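Local structure of sortase (Actinomyces oris, 2XWG) at residues M102-I107 and H111-I116. The protein is a class C sortase, probably a cysteine transpeptidase that links pilin subunits during fimbrial assembly, and its soluble catalytic domain binds calcium. Sequence-based numbering, arbitrary orientation.
Sequences MARIVI and HVSLPI
Ile107 and Val112 lie side by side at the turn end of an antiparallel hairpin, Ile107 CD1 meeting Val112 CG1 at 3.5 Å. In Ile107, CG1 is anti to the carbonyl carbon (chi1 -49°), and the extended chi2 carries CD1 on to Val112. Trimming Ile107 to an alanine would probably cost Val112 CG1 its close neighbour and open a gap beside it, since only CB would remain. On the same buried face, Ile116 extends CD1 over the opposite strand, 3.9 Å from Ala103 CB, and also reaches Ile105. Between the strands the backbones pair closely, Ile105 N giving Leu114 O a nearly straight bond of 2.9 Å. At the far end a classic beta bulge sets Met102 and Ala103 against Ile116, whose O accepts a 2.8 Å bond from Met102 N and a weak one from Ala103 N. The other face is looser and borders solvent: Arg104, bent at chi2 and chi3, swings across to Pro115, its guanidinium laying one face over Pro115 N, while NH2 comes within 3.6 Å of Pro115 CD. In the sortase beta-barrel, strand 103-107 lies between 112-118 and 171-176, where backbone hydrogen bonds join Arg104 to Ser175 and Val106 to Tyr173; strand 112-118 runs parallel to 129-131 on its other side, and Leu210 of strand 206-214 packs against Ile105 and Ile107.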
loop_
_atom_site.group_PDB
_atom_site.type_symbol
_atom_site.label_atom_id
_atom_site.label_comp_id
_atom_site.label_asym_id
_atom_site.label_seq_id
_atom_site.Cartn_x
_atom_site.Cartn_y
_atom_site.Cartn_z
ATOM N N MET A 102 -4.753 2.189 -9.774
ATOM C CA MET A 102 -5.579 1.412 -8.859
ATOM C C MET A 102 -6.275 2.310 -7.819
ATOM O O MET A 102 -7.468 2.148 -7.524
ATOM C CB MET A 102 -4.743 0.313 -8.205
ATOM C CG MET A 102 -5.222 -0.122 -6.836
ATOM S SD MET A 102 -4.240 -1.445 -6.083
ATOM C CE MET A 102 -3.682 -2.369 -7.488
ATOM N N ALA A 103 -5.542 3.285 -7.290
ATOM C CA ALA A 103 -6.070 4.176 -6.252
ATOM C C ALA A 103 -5.156 5.394 -6.101
ATOM O O ALA A 103 -4.121 5.501 -6.771
ATOM C CB ALA A 103 -6.191 3.444 -4.927
ATOM N N ARG A 104 -5.536 6.307 -5.216
ATOM C CA ARG A 104 -4.740 7.508 -4.975
ATOM C C ARG A 104 -4.545 7.736 -3.496
ATOM O O ARG A 104 -5.472 7.501 -2.716
ATOM C CB ARG A 104 -5.451 8.730 -5.520
ATOM C CG ARG A 104 -5.452 8.794 -6.979
ATOM C CD ARG A 104 -5.344 10.218 -7.396
ATOM N NE ARG A 104 -4.423 10.304 -8.518
ATOM C CZ ARG A 104 -3.196 10.824 -8.471
ATOM N NH1 ARG A 104 -2.704 11.366 -7.340
ATOM N NH2 ARG A 104 -2.465 10.821 -9.588
ATOM N N ILE A 105 -3.376 8.251 -3.105
ATOM C CA ILE A 105 -3.130 8.541 -1.701
ATOM C C ILE A 105 -2.681 9.955 -1.523
ATOM O O ILE A 105 -1.891 10.454 -2.309
ATOM C CB ILE A 105 -2.046 7.641 -1.117
ATOM C CG1 ILE A 105 -1.824 7.981 0.364
ATOM C CG2 ILE A 105 -0.745 7.785 -1.894
ATOM C CD1 ILE A 105 -1.063 6.916 1.062
ATOM N N VAL A 106 -3.184 10.607 -0.487
ATOM C CA VAL A 106 -2.784 11.966 -0.172
ATOM C C VAL A 106 -2.465 12.007 1.309
ATOM O O VAL A 106 -3.274 11.580 2.137
ATOM C CB VAL A 106 -3.873 13.013 -0.512
ATOM C CG1 VAL A 106 -5.146 12.660 0.157
ATOM C CG2 VAL A 106 -3.436 14.406 -0.061
ATOM N N ILE A 107 -1.253 12.461 1.631
ATOM C CA ILE A 107 -0.780 12.578 3.012
ATOM C C ILE A 107 -0.479 14.043 3.138
ATOM O O ILE A 107 0.630 14.475 2.862
ATOM C CB ILE A 107 0.486 11.779 3.202
ATOM C CG1 ILE A 107 0.275 10.387 2.646
ATOM C CG2 ILE A 107 0.868 11.691 4.704
ATOM C CD1 ILE A 107 1.536 9.697 2.278
ATOM N N HIS A 111 2.719 16.616 2.022
ATOM C CA HIS A 111 2.580 17.015 0.632
ATOM C C HIS A 111 2.779 15.841 -0.318
ATOM O O HIS A 111 3.345 15.988 -1.393
ATOM C CB HIS A 111 3.558 18.153 0.340
ATOM C CG HIS A 111 3.476 19.266 1.337
ATOM N ND1 HIS A 111 2.489 20.222 1.304
ATOM C CD2 HIS A 111 4.236 19.556 2.419
ATOM C CE1 HIS A 111 2.644 21.055 2.316
ATOM N NE2 HIS A 111 3.701 20.676 3.007
ATOM N N VAL A 112 2.338 14.660 0.096
ATOM C CA VAL A 112 2.324 13.520 -0.799
ATOM C C VAL A 112 0.953 13.380 -1.429
ATOM O O VAL A 112 -0.047 13.242 -0.713
ATOM C CB VAL A 112 2.600 12.228 -0.075
ATOM C CG1 VAL A 112 2.051 11.083 -0.884
ATOM C CG2 VAL A 112 4.099 12.071 0.176
ATOM N N SER A 113 0.916 13.434 -2.760
ATOM C CA SER A 113 -0.287 13.187 -3.555
ATOM C C SER A 113 0.093 12.325 -4.744
ATOM O O SER A 113 0.599 12.840 -5.731
ATOM C CB SER A 113 -0.851 14.500 -4.078
ATOM O OG SER A 113 -1.966 14.240 -4.890
ATOM N N LEU A 114 -0.143 11.017 -4.648
ATOM C CA LEU A 114 0.395 10.056 -5.613
ATOM C C LEU A 114 -0.629 8.988 -6.038
ATOM O O LEU A 114 -1.506 8.637 -5.259
ATOM C CB LEU A 114 1.607 9.342 -5.011
ATOM C CG LEU A 114 2.854 10.164 -4.702
ATOM C CD1 LEU A 114 3.817 9.363 -3.820
ATOM C CD2 LEU A 114 3.524 10.578 -6.003
ATOM N N PRO A 115 -0.496 8.463 -7.276
ATOM C CA PRO A 115 -1.255 7.329 -7.789
ATOM C C PRO A 115 -0.681 6.041 -7.261
ATOM O O PRO A 115 0.513 6.007 -6.969
ATOM C CB PRO A 115 -0.983 7.396 -9.285
ATOM C CG PRO A 115 0.367 7.972 -9.375
ATOM C CD PRO A 115 0.373 9.027 -8.319
ATOM N N ILE A 116 -1.515 5.006 -7.154
ATOM C CA ILE A 116 -1.127 3.688 -6.663
ATOM C C ILE A 116 -1.347 2.683 -7.790
ATOM O O ILE A 116 -2.391 2.688 -8.432
ATOM C CB ILE A 116 -2.012 3.292 -5.493
ATOM C CG1 ILE A 116 -1.783 4.244 -4.332
ATOM C CG2 ILE A 116 -1.743 1.884 -5.073
ATOM C CD1 ILE A 116 -2.771 4.101 -3.217
#